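Local atomic coordinates of beta-galactosidase (Bacillus circulans, PDB entry 4MAD), a protein that probably hydrolyses terminal non-reducing beta-D-galactose residues in beta-D-galactosides, as a member of glycosyl hydrolase family 35. Residues 49-54 with 317-322; 56-61 with 330-335. All blocks are in the same frame, centred on the assembly; numbering follows the deposited sequence.

Interaction 1: 49-54 with 317-322; sequences EDRLLK and GLLTES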
loop_
_atom_site.group_PDB
_atom_site.type_symbol
_atom_site.label_atom_id
_atom_site.label_comp_id
_atom_site.label_asym_id
_atom_site.label_seq_id
_atom_site.Cartn_x
_atom_site.Cartn_y
_atom_site.Cartn_z
ATOM N N GLU A 49 -2.160 -19.770 0.865
ATOM C CA GLU A 49 -3.085 -20.867 0.651
ATOM C C GLU A 49 -4.292 -20.766 1.556
ATOM O O GLU A 49 -5.378 -21.010 1.163
ATOM C CB GLU A 49 -2.398 -22.203 0.844
ATOM C CG GLU A 49 -3.331 -23.382 0.578
ATOM C CD GLU A 49 -2.610 -24.666 0.263
ATOM O OE1 GLU A 49 -1.456 -24.821 0.526
ATOM O OE2 GLU A 49 -3.233 -25.554 -0.244
ATOM N N ASP A 50 -4.073 -20.368 2.776
ATOM C CA ASP A 50 -5.160 -20.300 3.714
ATOM C C ASP A 50 -6.202 -19.327 3.204
ATOM O O ASP A 50 -7.353 -19.625 3.181
ATOM C CB ASP A 50 -4.662 -19.797 5.054
ATOM C CG ASP A 50 -5.781 -19.625 6.066
ATOM O OD1 ASP A 50 -6.257 -20.619 6.574
ATOM O OD2 ASP A 50 -6.208 -18.505 6.328
ATOM N N ARG A 51 -5.764 -18.138 2.802
ATOM C CA ARG A 51 -6.718 -17.163 2.361
ATOM C C ARG A 51 -7.431 -17.569 1.103
ATOM O O ARG A 51 -8.581 -17.386 0.989
ATOM C CB ARG A 51 -6.089 -15.798 2.221
ATOM C CG ARG A 51 -5.126 -15.461 3.317
ATOM C CD ARG A 51 -5.781 -15.029 4.602
ATOM N NE ARG A 51 -4.874 -14.329 5.491
ATOM C CZ ARG A 51 -4.266 -14.883 6.524
ATOM N NH1 ARG A 51 -4.461 -16.133 6.811
ATOM N NH2 ARG A 51 -3.449 -14.193 7.276
ATOM N N LEU A 52 -6.685 -18.125 0.167
ATOM C CA LEU A 52 -7.273 -18.562 -1.078
ATOM C C LEU A 52 -8.308 -19.668 -0.869
ATOM O O LEU A 52 -9.300 -19.645 -1.460
ATOM C CB LEU A 52 -6.212 -19.008 -2.075
ATOM C CG LEU A 52 -5.341 -17.855 -2.516
ATOM C CD1 LEU A 52 -4.079 -18.242 -3.127
ATOM C CD2 LEU A 52 -6.131 -16.960 -3.398
ATOM N N LEU A 53 -8.033 -20.588 0.037
ATOM C CA LEU A 53 -8.947 -21.650 0.347
ATOM C C LEU A 53 -10.243 -21.076 0.879
ATOM O O LEU A 53 -11.309 -21.564 0.584
ATOM C CB LEU A 53 -8.323 -22.552 1.397
ATOM C CG LEU A 53 -7.301 -23.543 0.901
ATOM C CD1 LEU A 53 -6.624 -24.188 1.968
ATOM C CD2 LEU A 53 -7.881 -24.517 0.011
ATOM N N LYS A 54 -10.108 -20.035 1.680
ATOM C CA LYS A 54 -11.268 -19.330 2.215
ATOM C C LYS A 54 -12.128 -18.656 1.128
ATOM O O LYS A 54 -13.315 -18.726 1.130
ATOM C CB LYS A 54 -10.877 -18.347 3.304
ATOM C CG LYS A 54 -10.490 -19.024 4.601
ATOM C CD LYS A 54 -9.644 -18.240 5.559
ATOM C CE LYS A 54 -9.530 -18.923 6.858
ATOM N NZ LYS A 54 -8.588 -18.401 7.782
ATOM N N GLY A 317 -13.152 -6.305 5.015
ATOM C CA GLY A 317 -13.171 -7.336 4.012
ATOM C C GLY A 317 -13.932 -8.573 4.475
ATOM O O GLY A 317 -14.297 -8.667 5.589
ATOM N N LEU A 318 -14.151 -9.488 3.545
ATOM C CA LEU A 318 -14.815 -10.733 3.817
ATOM C C LEU A 318 -13.998 -11.561 4.802
ATOM O O LEU A 318 -14.565 -12.216 5.600
ATOM C CB LEU A 318 -15.088 -11.502 2.556
ATOM C CG LEU A 318 -15.950 -10.793 1.544
ATOM C CD1 LEU A 318 -16.137 -11.612 0.335
ATOM C CD2 LEU A 318 -17.208 -10.312 2.068
ATOM N N LEU A 319 -12.676 -11.489 4.686
ATOM C CA LEU A 319 -11.749 -11.964 5.707
ATOM C C LEU A 319 -11.163 -10.793 6.435
ATOM O O LEU A 319 -10.991 -9.793 5.854
ATOM C CB LEU A 319 -10.595 -12.732 5.106
ATOM C CG LEU A 319 -10.983 -13.835 4.160
ATOM C CD1 LEU A 319 -9.799 -14.604 3.801
ATOM C CD2 LEU A 319 -11.997 -14.678 4.745
ATOM N N THR A 320 -10.873 -10.936 7.705
ATOM C CA THR A 320 -10.313 -9.844 8.495
ATOM C C THR A 320 -8.853 -9.693 8.113
ATOM O O THR A 320 -8.338 -10.494 7.415
ATOM C CB THR A 320 -10.343 -10.109 9.976
ATOM O OG1 THR A 320 -9.480 -11.172 10.256
ATOM C CG2 THR A 320 -11.724 -10.418 10.465
ATOM N N GLU A 321 -8.178 -8.704 8.657
ATOM C CA GLU A 321 -6.764 -8.468 8.279
ATOM C C GLU A 321 -5.944 -9.701 8.535
ATOM O O GLU A 321 -5.135 -10.041 7.767
ATOM C CB GLU A 321 -6.140 -7.324 9.055
ATOM C CG GLU A 321 -4.615 -7.194 8.892
ATOM C CD GLU A 321 -4.032 -5.927 9.562
ATOM O OE1 GLU A 321 -4.812 -5.301 10.274
ATOM O OE2 GLU A 321 -2.861 -5.599 9.354
ATOM N N SER A 322 -6.235 -10.388 9.630
ATOM C CA SER A 322 -5.537 -11.617 9.956
ATOM C C SER A 322 -6.093 -12.881 9.342
ATOM O O SER A 322 -5.595 -13.933 9.600
ATOM C CB SER A 322 -5.441 -11.824 11.437
ATOM O OG SER A 322 -6.690 -11.894 11.986
HETATM O O HOH W 1 -3.614 -11.571 6.265
#

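Interaction 2: 56-61 with 330-335; sequences KACGFN and YAVRKV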
loop_
_atom_site.group_PDB
_atom_site.type_symbol
_atom_site.label_atom_id
_atom_site.label_comp_id
_atom_site.label_asym_id
_atom_site.label_seq_id
_atom_site.Cartn_x
_atom_site.Cartn_y
_atom_site.Cartn_z
ATOM N N LYS A 56 -12.297 -19.576 -2.002
ATOM C CA LYS A 56 -12.912 -20.596 -2.795
ATOM C C LYS A 56 -14.097 -21.088 -2.037
ATOM O O LYS A 56 -15.097 -21.274 -2.592
ATOM C CB LYS A 56 -11.947 -21.723 -3.078
ATOM C CG LYS A 56 -12.551 -22.858 -3.766
ATOM C CD LYS A 56 -12.767 -22.618 -5.182
ATOM C CE LYS A 56 -12.769 -23.893 -6.020
ATOM N NZ LYS A 56 -13.388 -23.719 -7.319
ATOM N N ALA A 57 -13.971 -21.265 -0.744
ATOM C CA ALA A 57 -15.040 -21.739 0.098
ATOM C C ALA A 57 -16.237 -20.794 0.074
ATOM O O ALA A 57 -17.346 -21.217 0.180
ATOM C CB ALA A 57 -14.568 -21.924 1.461
ATOM N N CYS A 58 -15.996 -19.514 -0.052
ATOM C CA CYS A 58 -17.089 -18.569 -0.059
ATOM C C CYS A 58 -17.935 -18.732 -1.292
ATOM O O CYS A 58 -19.031 -18.309 -1.325
ATOM C CB CYS A 58 -16.607 -17.164 0.056
ATOM S SG CYS A 58 -17.798 -15.945 0.471
ATOM N N GLY A 59 -17.389 -19.372 -2.302
ATOM C CA GLY A 59 -18.011 -19.462 -3.585
ATOM C C GLY A 59 -17.508 -18.665 -4.758
ATOM O O GLY A 59 -18.085 -18.767 -5.791
ATOM N N PHE A 60 -16.418 -17.938 -4.582
ATOM C CA PHE A 60 -15.759 -17.333 -5.672
ATOM C C PHE A 60 -15.216 -18.383 -6.605
ATOM O O PHE A 60 -14.854 -19.431 -6.173
ATOM C CB PHE A 60 -14.636 -16.494 -5.125
ATOM C CG PHE A 60 -15.120 -15.313 -4.356
ATOM C CD1 PHE A 60 -15.669 -14.258 -4.994
ATOM C CD2 PHE A 60 -15.103 -15.307 -3.004
ATOM C CE1 PHE A 60 -16.139 -13.193 -4.299
ATOM C CE2 PHE A 60 -15.575 -14.248 -2.331
ATOM C CZ PHE A 60 -16.120 -13.214 -2.983
ATOM N N ASN A 61 -15.226 -18.076 -7.887
ATOM C CA ASN A 61 -14.581 -18.910 -8.865
ATOM C C ASN A 61 -13.271 -18.318 -9.381
ATOM O O ASN A 61 -12.568 -18.978 -10.063
ATOM C CB ASN A 61 -15.493 -19.298 -9.999
ATOM C CG ASN A 61 -16.103 -18.102 -10.739
ATOM O OD1 ASN A 61 -15.642 -17.000 -10.692
ATOM N ND2 ASN A 61 -17.193 -18.372 -11.395
ATOM N N TYR A 330 -20.240 -15.103 5.455
ATOM C CA TYR A 330 -21.406 -15.986 5.416
ATOM C C TYR A 330 -22.578 -15.393 4.642
ATOM O O TYR A 330 -23.279 -16.058 3.965
ATOM C CB TYR A 330 -21.808 -16.404 6.816
ATOM C CG TYR A 330 -20.788 -17.303 7.449
ATOM C CD1 TYR A 330 -20.591 -18.585 6.989
ATOM C CD2 TYR A 330 -20.002 -16.871 8.459
ATOM C CE1 TYR A 330 -19.671 -19.403 7.555
ATOM C CE2 TYR A 330 -19.108 -17.666 9.024
ATOM C CZ TYR A 330 -18.926 -18.931 8.577
ATOM O OH TYR A 330 -17.995 -19.678 9.179
ATOM N N ALA A 331 -22.774 -14.110 4.807
ATOM C CA ALA A 331 -23.866 -13.427 4.177
ATOM C C ALA A 331 -23.760 -13.462 2.642
ATOM O O ALA A 331 -24.727 -13.706 1.963
ATOM C CB ALA A 331 -23.934 -12.022 4.654
ATOM N N VAL A 332 -22.564 -13.188 2.157
ATOM C CA VAL A 332 -22.201 -13.265 0.772
ATOM C C VAL A 332 -22.271 -14.695 0.202
ATOM O O VAL A 332 -22.737 -14.917 -0.861
ATOM C CB VAL A 332 -20.798 -12.675 0.555
ATOM C CG1 VAL A 332 -20.261 -13.021 -0.748
ATOM C CG2 VAL A 332 -20.821 -11.232 0.740
ATOM N N ARG A 333 -21.850 -15.673 0.973
ATOM C CA ARG A 333 -21.927 -17.040 0.523
ATOM C C ARG A 333 -23.382 -17.432 0.322
ATOM O O ARG A 333 -23.721 -18.101 -0.605
ATOM C CB ARG A 333 -21.279 -17.969 1.493
ATOM C CG ARG A 333 -21.616 -19.358 1.186
ATOM C CD ARG A 333 -20.821 -20.305 1.879
ATOM N NE ARG A 333 -20.214 -21.246 0.974
ATOM C CZ ARG A 333 -20.703 -22.432 0.673
ATOM N NH1 ARG A 333 -21.791 -22.851 1.211
ATOM N NH2 ARG A 333 -20.072 -23.205 -0.136
ATOM N N LYS A 334 -24.232 -16.977 1.209
ATOM C CA LYS A 334 -25.651 -17.275 1.131
ATOM C C LYS A 334 -26.295 -16.688 -0.123
ATOM O O LYS A 334 -27.127 -17.289 -0.721
ATOM C CB LYS A 334 -26.307 -16.692 2.343
ATOM C CG LYS A 334 -27.703 -17.067 2.518
ATOM C CD LYS A 334 -28.191 -16.834 3.882
ATOM C CE LYS A 334 -29.654 -17.007 3.857
ATOM N NZ LYS A 334 -30.296 -16.909 5.147
ATOM N N VAL A 335 -25.918 -15.473 -0.472
ATOM C CA VAL A 335 -26.368 -14.921 -1.700
ATOM C C VAL A 335 -25.840 -15.695 -2.897
ATOM O O VAL A 335 -26.555 -16.012 -3.772
ATOM C CB VAL A 335 -25.984 -13.476 -1.857
ATOM C CG1 VAL A 335 -26.335 -13.005 -3.170
ATOM C CG2 VAL A 335 -26.628 -12.635 -0.823
#

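Interaction 1: 49-54 with 317-322
L319 reaches from the loop 317-322 to the helix 49-54 and sets its CD1 methyl against the aliphatic part of K54, 3.9 Å from CB and 4.0 Å from CD. CD2 of L319 lies nearly as close to the same K54 CB, so both branches of the leucine fork touch the root of the lysine, while R51 CD also nears CD1. This apolar half is the compact one. The helix is the first of the (β/α)8 barrel, following strand 34-38, and the loop leads into helix 327-339, the last around the ring; H288 packs on both R51 and L319, and F329 on L319. Toward S322 the fit is looser and wetter. R51, bent at chi2 (-79°), swings its guanidinium under the carbonyl of S322, whose O sits 3.1 Å above one face, near the rim, at an angle too poor for a hydrogen bond from NH2. The link is made instead by a water that accepts from R51 NH2 (2.8 Å) and donates to E321 O (2.6 Å). D50 OD2 steadies both cations, taking K54 NZ on its syn lone pair and R51 NH1 on the anti side, 34° out of the carboxylate plane.

Interaction 2: 56-61 with 330-335
R333 leaves its helix with CG opposite the backbone N (chi1 167°) and chi2 equally extended, runs out to A57 and C58, then turns at chi3 (-127°) to present NE to the carbonyl of A57. The C58 side chain places SG opposite its own backbone N, where it meets V332. The residues facing R333 form a helix C-terminus closed by a Schellman motif: G59 takes a positive phi, and its N bonds back to K56 O within the last turn. The contact thus joins the first and last helices around the (β/α)8 barrel, which are neighbours once the ring closes.

The principal bond runs from R333 NE to A57 O over 3.0 Å. The donor lies in the carbonyl plane, whereas the oxygen is tilted 17° from the guanidinium plane. R333 NH2 adds a weak second bond of 3.4 Å to A57 O, so one carbonyl is gripped by two donors of the same side chain. The positive charge therefore lies at the carbonyl-rich end of a helix, a placement that would be expected to be electrostatically favourable. NH2 also bonds P343 O, which ties the guanidinium to the chain beyond helix 327-339.

Beside this polar grip, the aliphatic stem of R333 passes C58 O, with CB 3.6 Å away. That oxygen is buried with no hydrogen-bonding partner in the model. One residue back along the helix, the CG1 methyl of V332 lies 4.0 Å from C58 SG.

Overall arrangement
From the N terminus, helix 48-58 supplies the first half of both contacts: 49-54 for interaction 1, then 56-61 at its C-terminal end for interaction 2. The chain next passes through the rest of the eight-stranded barrel before returning. Segment 317-322 closes the first long loop after 262 intervening residues, and 330-335, on helix 327-339, closes the second after 268. The segments alternate along the sequence, so the two loops cross instead of nesting. Both pin the late part of the barrel domain to its first helix. Their centres lie 12 Å apart, and L318 connects them, with CD1 3.7 Å from F60 CZ and CD2 4.0 Å from V332 CG2.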